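Local coordinates for 2-hydroxyethylphosphonate dioxygenase (PDB 4YAR), which catalyses the iron(II)-dependent cleavage of 2-hydroxyethylphosphonate by dioxygen to hydroxymethylphosphonate and formate, a step in the biosynthesis of the antibiotic bialaphos, at residues A329-P332 with D333-G336; L283-Y287 with R288-P292; E368-P372 with D373-S377. The protein carries 1 engineered substitution. All blocks are in the same frame, centred on the assembly; numbering follows the deposited sequence.

Interaction 1 (A329-P332 with D333-G336); sequences AHLP and DLVG. With NA (sodium ion), chain L.
The carbonyl oxygen of L331 is met by the backbone N-H of L334 and by a water that can donate to it. L334 N lies 3.3 Å from L331 O, and the N-H...O angle is 164°. This long but straight bond closes a type I beta turn from L331 to L334, with P332 and D333 at its two middle positions. P332 has no N-H to give, and its ring restricts phi to a range that suits the second position of such a turn. The water lies 2.8 Å from L331 O and 2.8 Å from L334 O. It can donate to either and probably links the two ends of the turn. Side chains add little across it: the CB atoms of L331 and L334 approach to 4.4 Å.

The carboxylate of D333 finds its partners outside the turn. OD1 accepts from the backbone N of Y413, at the start of helix 413-420, and OD2 from the side chain of N202, so both oxygens are satisfied. With CG set beside the backbone N (chi1 -62°), D333 OD1 still stays 3.7 Å from P332 C.

Just before the turn, H330 uses ND1 to bind a sodium ion at 2.4 Å. Q296 supplies another ligand, and several waters lie round the ion, one of them modelled too close to be trusted. The opposite ring nitrogen, NE2, donates to the carbonyl of D294, which should hold the imidazole in a fixed rotation and leave ND1 for the metal.

From V335 the chain runs as a strand, paired with G406. This is a type I beta turn that leads from a loop into strand 335-343 of the seven-stranded antiparallel sheet.

Interaction 2 (L283-Y287 with R288-P292); sequences LGFDY and RVLLP
R288 reaches back over two neighbours, D286 and Y287, in the 3-10 turn that follows helix 270-283, in the second HTH cro/C1-type region. Its CB lies 3.3 Å from D286 OD1. CG then passes over one face of the Y287 ring, 3.7 Å from the ring centroid and 19° off the normal, a CH-pi contact. CD lies near Y287 OH, and the chain bends there (chi3 -63°) to bring the guanidinium round to the D286 carboxylate. The two planes are nearly coplanar, 21° apart. R288 NE donates to D286 OD1 at 3.0 Å, and R288 NH1 donates to D286 OD2 at 2.7 Å. Each oxygen offers its syn lone pair, and the salt bridge is side-on. NH2 bonds to T420 OG1, while N421 ND2 gives D286 OD2 a further donor.

The backbone also closes a turn, L290 N to Y287 O at 2.9 Å. F285 CE1 packs on L290 CD1 at 3.7 Å, on the side facing helix 231-241. D286 OD1 is also gripped by the backbone N-H of R288, 2.9 Å from R288 N, which comes in from above the carboxylate plane.

Interaction 3 (E368-P372 with D373-S377); sequences EWDGP and DGPAS
W369 and A376 make the close part of this contact. The methyl CB of A376 sits over one face of the indole, 3.9 Å from the centroid of the six-membered ring and 25° off its normal. It is a CH-pi contact, displaced toward the rim, and the nearest pair is W369 CE2 and A376 CB at 3.5 Å. The indole reaches over its neighbour strand because CG stands between the backbone N and the carbonyl carbon (chi1 69°). Its six-membered ring thereby extends over the backbone of S377 as well. The buried indole also touches V73 and H75 of strand 73-76.

Beneath the ring the backbones of the same two residues form a hydrogen-bonded antiparallel pair. W369 N reaches A376 O at 2.9 Å, and A376 N reaches W369 O at 2.9 Å. These segments are a beta hairpin of strands 365-371 and 374-380, closed by a type I turn from G371 to G374. G371 and G374 form the last pair, with G371 N to G374 O at 3.1 Å and G374 N to G371 O at 2.9 Å. G374 has a positive phi, where a side chain would press on the carbonyl before it.

The other face, with E368, D370, P375 and S377, is looser. E368 CG and S377 CB come only to 4.1 Å, and D370 OD1 stays 4.0 Å from P375 CG. The acidic ends look to the strand beyond: E368 OE1 and D370 OD2 each form a salt bridge with R395. At the turn, P372 and D373 are exposed, and the CB of D373 points away from the first segment, though it still touches P372.

In the fold
The three contacts follow one another along the chain and do not touch. Interaction 2, in the second HTH cro/C1-type region, and interaction 1, at the start of strand 335-343, have nearest atoms about 8 Å apart. Interaction 3, on the three-stranded sheet, is about 18 Å from interaction 1 and about 30 Å from interaction 2, again between nearest atoms. Interaction 1 lies closest to the substrate site: the side chain of L334 is about 8 Å from that of the engineered residue H176 and about 11 Å from a bound cadmium ion. Interactions 2 and 3 lie away from the iron and substrate sites, although the side chain of W369 is about 5 Å from another cadmium ion.

Interaction 1 (A329-P332 with D333-G336)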
loop_
_atom_site.group_PDB
_atom_site.type_symbol
_atom_site.label_atom_id
_atom_site.label_comp_id
_atom_site.label_asym_id
_atom_site.label_seq_id
_atom_site.Cartn_x
_atom_site.Cartn_y
_atom_site.Cartn_z
ATOM N N ALA A 329 6.175 -10.113 5.767
ATOM C CA ALA A 329 6.374 -9.176 6.908
ATOM C C ALA A 329 7.163 -7.918 6.588
ATOM O O ALA A 329 6.986 -6.913 7.272
ATOM C CB ALA A 329 7.012 -9.907 8.090
ATOM N N HIS A 330 7.919 -7.913 5.489
ATOM C CA HIS A 330 8.558 -6.674 5.006
ATOM C C HIS A 330 7.636 -5.789 4.266
ATOM O O HIS A 330 8.078 -4.695 3.908
ATOM C CB HIS A 330 9.714 -6.996 4.045
ATOM C CG HIS A 330 10.699 -7.951 4.611
ATOM N ND1 HIS A 330 10.436 -9.316 4.636
ATOM C CD2 HIS A 330 11.946 -7.794 5.125
ATOM C CE1 HIS A 330 11.416 -9.942 5.226
ATOM N NE2 HIS A 330 12.382 -9.056 5.481
ATOM N N LEU A 331 6.376 -6.232 4.034
ATOM C CA LEU A 331 5.432 -5.440 3.277
ATOM C C LEU A 331 4.128 -5.488 4.079
ATOM O O LEU A 331 3.104 -6.035 3.602
ATOM C CB LEU A 331 5.223 -5.989 1.844
ATOM C CG LEU A 331 6.446 -5.824 0.932
ATOM C CD1 LEU A 331 6.360 -6.693 -0.315
ATOM C CD2 LEU A 331 6.682 -4.357 0.608
ATOM N N PRO A 332 4.121 -4.856 5.273
ATOM C CA PRO A 332 2.929 -4.902 6.129
ATOM C C PRO A 332 1.666 -4.275 5.600
ATOM O O PRO A 332 0.576 -4.564 6.132
ATOM C CB PRO A 332 3.354 -4.142 7.377
ATOM C CG PRO A 332 4.839 -4.076 7.311
ATOM C CD PRO A 332 5.200 -4.090 5.884
ATOM N N ASP A 333 1.760 -3.376 4.648
ATOM C CA ASP A 333 0.567 -2.687 4.136
ATOM C C ASP A 333 -0.109 -3.393 2.920
ATOM O O ASP A 333 -1.097 -2.871 2.419
ATOM C CB ASP A 333 0.919 -1.305 3.697
ATOM C CG ASP A 333 1.465 -0.406 4.853
ATOM O OD1 ASP A 333 1.222 -0.673 6.019
ATOM O OD2 ASP A 333 2.159 0.578 4.543
ATOM N N LEU A 334 0.437 -4.531 2.486
ATOM C CA LEU A 334 -0.079 -5.368 1.373
ATOM C C LEU A 334 -0.744 -6.648 1.894
ATOM O O LEU A 334 -0.117 -7.475 2.570
ATOM C CB LEU A 334 1.088 -5.673 0.438
ATOM C CG LEU A 334 0.860 -6.544 -0.803
ATOM C CD1 LEU A 334 -0.244 -5.924 -1.643
ATOM C CD2 LEU A 334 2.150 -6.666 -1.631
ATOM N N VAL A 335 -2.045 -6.823 1.651
ATOM C CA VAL A 335 -2.710 -7.936 2.278
ATOM C C VAL A 335 -3.599 -8.547 1.205
ATOM O O VAL A 335 -4.134 -7.813 0.307
ATOM C CB VAL A 335 -3.591 -7.487 3.494
ATOM C CG1 VAL A 335 -4.413 -8.612 3.994
ATOM C CG2 VAL A 335 -2.744 -6.948 4.666
ATOM N N GLY A 336 -3.810 -9.846 1.319
ATOM C CA GLY A 336 -4.775 -10.575 0.412
ATOM C C GLY A 336 -5.445 -11.697 1.095
ATOM O O GLY A 336 -4.767 -12.488 1.751
HETATM NA NA NA L . 10.921 -10.607 2.685
HETATM O O HOH W 1 2.489 -8.569 2.657
HETATM O O HOH W 2 9.581 -8.901 1.197
HETATM O O HOH W 3 11.965 -12.185 3.331
HETATM O O HOH W 4 9.891 -9.641 2.415
HETATM O O HOH W 5 8.879 -10.867 4.278
#

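Interaction 2 (L283-Y287 with R288-P292)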
loop_
_atom_site.group_PDB
_atom_site.type_symbol
_atom_site.label_atom_id
_atom_site.label_comp_id
_atom_site.label_asym_id
_atom_site.label_seq_id
_atom_site.Cartn_x
_atom_site.Cartn_y
_atom_site.Cartn_z
ATOM N N LEU A 283 18.546 10.772 24.426
ATOM C CA LEU A 283 18.958 11.524 23.207
ATOM C C LEU A 283 17.858 12.000 22.282
ATOM O O LEU A 283 18.083 12.813 21.346
ATOM C CB LEU A 283 19.924 10.656 22.405
ATOM C CG LEU A 283 21.285 10.313 23.044
ATOM C CD1 LEU A 283 22.329 10.552 21.951
ATOM C CD2 LEU A 283 21.689 11.166 24.223
ATOM N N GLY A 284 16.635 11.527 22.535
ATOM C CA GLY A 284 15.498 12.015 21.769
ATOM C C GLY A 284 15.274 11.247 20.467
ATOM O O GLY A 284 15.031 11.867 19.422
ATOM N N PHE A 285 15.356 9.924 20.494
ATOM C CA PHE A 285 14.998 9.113 19.348
ATOM C C PHE A 285 14.165 7.891 19.729
ATOM O O PHE A 285 14.086 7.531 20.901
ATOM C CB PHE A 285 16.252 8.715 18.493
ATOM C CG PHE A 285 17.190 7.781 19.155
ATOM C CD1 PHE A 285 16.951 6.416 19.171
ATOM C CD2 PHE A 285 18.412 8.248 19.670
ATOM C CE1 PHE A 285 17.843 5.551 19.776
ATOM C CE2 PHE A 285 19.296 7.372 20.251
ATOM C CZ PHE A 285 19.022 6.047 20.325
ATOM N N ASP A 286 13.558 7.277 18.722
ATOM C CA ASP A 286 12.704 6.093 18.911
ATOM C C ASP A 286 13.511 4.810 18.678
ATOM O O ASP A 286 13.955 4.496 17.576
ATOM C CB ASP A 286 11.546 6.192 17.945
ATOM C CG ASP A 286 10.505 5.097 18.159
ATOM O OD1 ASP A 286 10.720 4.046 18.819
ATOM O OD2 ASP A 286 9.396 5.337 17.674
ATOM N N TYR A 287 13.746 4.080 19.773
ATOM C CA TYR A 287 14.531 2.901 19.721
ATOM C C TYR A 287 13.963 1.813 18.816
ATOM O O TYR A 287 14.704 0.972 18.339
ATOM C CB TYR A 287 14.724 2.315 21.182
ATOM C CG TYR A 287 13.466 1.606 21.690
ATOM C CD1 TYR A 287 12.350 2.331 22.172
ATOM C CD2 TYR A 287 13.327 0.218 21.565
ATOM C CE1 TYR A 287 11.208 1.671 22.592
ATOM C CE2 TYR A 287 12.133 -0.445 21.951
ATOM C CZ TYR A 287 11.116 0.267 22.485
ATOM O OH TYR A 287 9.927 -0.373 22.802
ATOM N N ARG A 288 12.661 1.845 18.556
ATOM C CA ARG A 288 12.043 0.749 17.805
ATOM C C ARG A 288 12.625 0.506 16.387
ATOM O O ARG A 288 12.697 -0.634 15.902
ATOM C CB ARG A 288 10.513 0.882 17.836
ATOM C CG ARG A 288 9.941 0.824 19.191
ATOM C CD ARG A 288 8.457 1.135 19.268
ATOM N NE ARG A 288 8.195 2.466 18.841
ATOM C CZ ARG A 288 7.018 3.009 18.695
ATOM N NH1 ARG A 288 6.967 4.252 18.277
ATOM N NH2 ARG A 288 5.887 2.349 18.959
ATOM N N VAL A 289 13.023 1.599 15.697
ATOM C CA VAL A 289 13.587 1.501 14.414
ATOM C C VAL A 289 14.984 0.920 14.379
ATOM O O VAL A 289 15.488 0.636 13.291
ATOM C CB VAL A 289 13.425 2.813 13.592
ATOM C CG1 VAL A 289 12.011 3.351 13.708
ATOM C CG2 VAL A 289 14.389 3.885 14.054
ATOM N N LEU A 290 15.604 0.676 15.560
ATOM C CA LEU A 290 16.885 -0.017 15.648
ATOM C C LEU A 290 16.754 -1.540 15.870
ATOM O O LEU A 290 17.742 -2.276 15.750
ATOM C CB LEU A 290 17.754 0.543 16.788
ATOM C CG LEU A 290 18.034 2.022 16.745
ATOM C CD1 LEU A 290 18.782 2.505 17.974
ATOM C CD2 LEU A 290 18.879 2.348 15.515
ATOM N N LEU A 291 15.543 -2.022 16.094
ATOM C CA LEU A 291 15.346 -3.453 16.312
ATOM C C LEU A 291 15.360 -4.174 14.933
ATOM O O LEU A 291 15.021 -3.559 13.868
ATOM C CB LEU A 291 14.045 -3.671 17.087
ATOM C CG LEU A 291 13.905 -2.974 18.461
ATOM C CD1 LEU A 291 12.578 -3.310 19.118
ATOM C CD2 LEU A 291 15.009 -3.286 19.432
ATOM N N PRO A 292 15.731 -5.439 14.932
ATOM C CA PRO A 292 15.813 -6.261 13.733
ATOM C C PRO A 292 14.471 -6.560 13.069
ATOM O O PRO A 292 13.488 -6.823 13.749
ATOM C CB PRO A 292 16.476 -7.567 14.232
ATOM C CG PRO A 292 16.344 -7.561 15.677
ATOM C CD PRO A 292 16.234 -6.143 16.118
#

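Interaction 3 (E368-P372 with D373-S377)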
loop_
_atom_site.group_PDB
_atom_site.type_symbol
_atom_site.label_atom_id
_atom_site.label_comp_id
_atom_site.label_asym_id
_atom_site.label_seq_id
_atom_site.Cartn_x
_atom_site.Cartn_y
_atom_site.Cartn_z
ATOM N N GLU A 368 -22.951 -3.839 1.016
ATOM C CA GLU A 368 -23.590 -2.709 1.717
ATOM C C GLU A 368 -22.584 -1.814 2.403
ATOM O O GLU A 368 -21.618 -2.349 2.944
ATOM C CB GLU A 368 -24.509 -3.239 2.782
ATOM C CG GLU A 368 -25.571 -4.115 2.205
ATOM C CD GLU A 368 -26.515 -4.540 3.264
ATOM O OE1 GLU A 368 -26.117 -4.490 4.499
ATOM O OE2 GLU A 368 -27.626 -4.970 2.832
ATOM N N TRP A 369 -22.883 -0.525 2.442
ATOM C CA TRP A 369 -22.032 0.438 3.171
ATOM C C TRP A 369 -22.855 1.591 3.782
ATOM O O TRP A 369 -24.018 1.825 3.395
ATOM C CB TRP A 369 -20.883 0.941 2.300
ATOM C CG TRP A 369 -21.225 1.823 1.165
ATOM C CD1 TRP A 369 -21.062 3.206 1.109
ATOM C CD2 TRP A 369 -21.613 1.431 -0.137
ATOM N NE1 TRP A 369 -21.415 3.674 -0.099
ATOM C CE2 TRP A 369 -21.749 2.606 -0.900
ATOM C CE3 TRP A 369 -21.849 0.190 -0.748
ATOM C CZ2 TRP A 369 -22.148 2.594 -2.222
ATOM C CZ3 TRP A 369 -22.291 0.180 -2.030
ATOM C CH2 TRP A 369 -22.416 1.399 -2.777
ATOM N N ASP A 370 -22.193 2.339 4.659
ATOM C CA ASP A 370 -22.801 3.491 5.307
ATOM C C ASP A 370 -21.987 4.707 4.841
ATOM O O ASP A 370 -20.759 4.807 5.023
ATOM C CB ASP A 370 -22.879 3.227 6.809
ATOM C CG ASP A 370 -23.812 2.082 7.120
ATOM O OD1 ASP A 370 -25.032 2.218 6.857
ATOM O OD2 ASP A 370 -23.341 1.031 7.596
ATOM N N GLY A 371 -22.642 5.544 4.061
ATOM C CA GLY A 371 -21.953 6.685 3.467
ATOM C C GLY A 371 -22.599 7.999 3.814
ATOM O O GLY A 371 -23.566 8.024 4.565
ATOM N N PRO A 372 -22.131 9.071 3.179
ATOM C CA PRO A 372 -22.678 10.421 3.379
ATOM C C PRO A 372 -24.139 10.568 3.090
ATOM O O PRO A 372 -24.769 11.481 3.600
ATOM C CB PRO A 372 -21.904 11.269 2.377
ATOM C CG PRO A 372 -20.630 10.508 2.109
ATOM C CD PRO A 372 -20.958 9.073 2.277
ATOM N N ASP A 373 -24.695 9.697 2.273
ATOM C CA ASP A 373 -26.120 9.738 2.005
ATOM C C ASP A 373 -26.909 8.664 2.739
ATOM O O ASP A 373 -28.022 8.346 2.322
ATOM C CB ASP A 373 -26.337 9.631 0.493
ATOM C CG ASP A 373 -25.518 10.692 -0.306
ATOM O OD1 ASP A 373 -25.682 11.894 -0.051
ATOM O OD2 ASP A 373 -24.671 10.323 -1.150
ATOM N N GLY A 374 -26.332 8.060 3.799
ATOM C CA GLY A 374 -26.956 6.964 4.529
ATOM C C GLY A 374 -26.638 5.586 3.909
ATOM O O GLY A 374 -25.643 5.450 3.222
ATOM N N PRO A 375 -27.429 4.576 4.213
ATOM C CA PRO A 375 -27.135 3.194 3.782
ATOM C C PRO A 375 -27.196 3.112 2.304
ATOM O O PRO A 375 -28.077 3.739 1.699
ATOM C CB PRO A 375 -28.253 2.376 4.396
ATOM C CG PRO A 375 -28.723 3.195 5.525
ATOM C CD PRO A 375 -28.597 4.611 5.111
ATOM N N ALA A 376 -26.267 2.340 1.713
ATOM C CA ALA A 376 -26.178 2.226 0.275
ATOM C C ALA A 376 -25.782 0.780 -0.006
ATOM O O ALA A 376 -25.263 0.082 0.887
ATOM C CB ALA A 376 -25.179 3.232 -0.265
ATOM N N SER A 377 -26.091 0.307 -1.190
ATOM C CA SER A 377 -25.821 -1.084 -1.577
ATOM C C SER A 377 -25.639 -1.199 -3.058
ATOM O O SER A 377 -26.080 -0.327 -3.840
ATOM C CB SER A 377 -26.927 -2.015 -1.090
ATOM O OG SER A 377 -28.074 -1.749 -1.851
#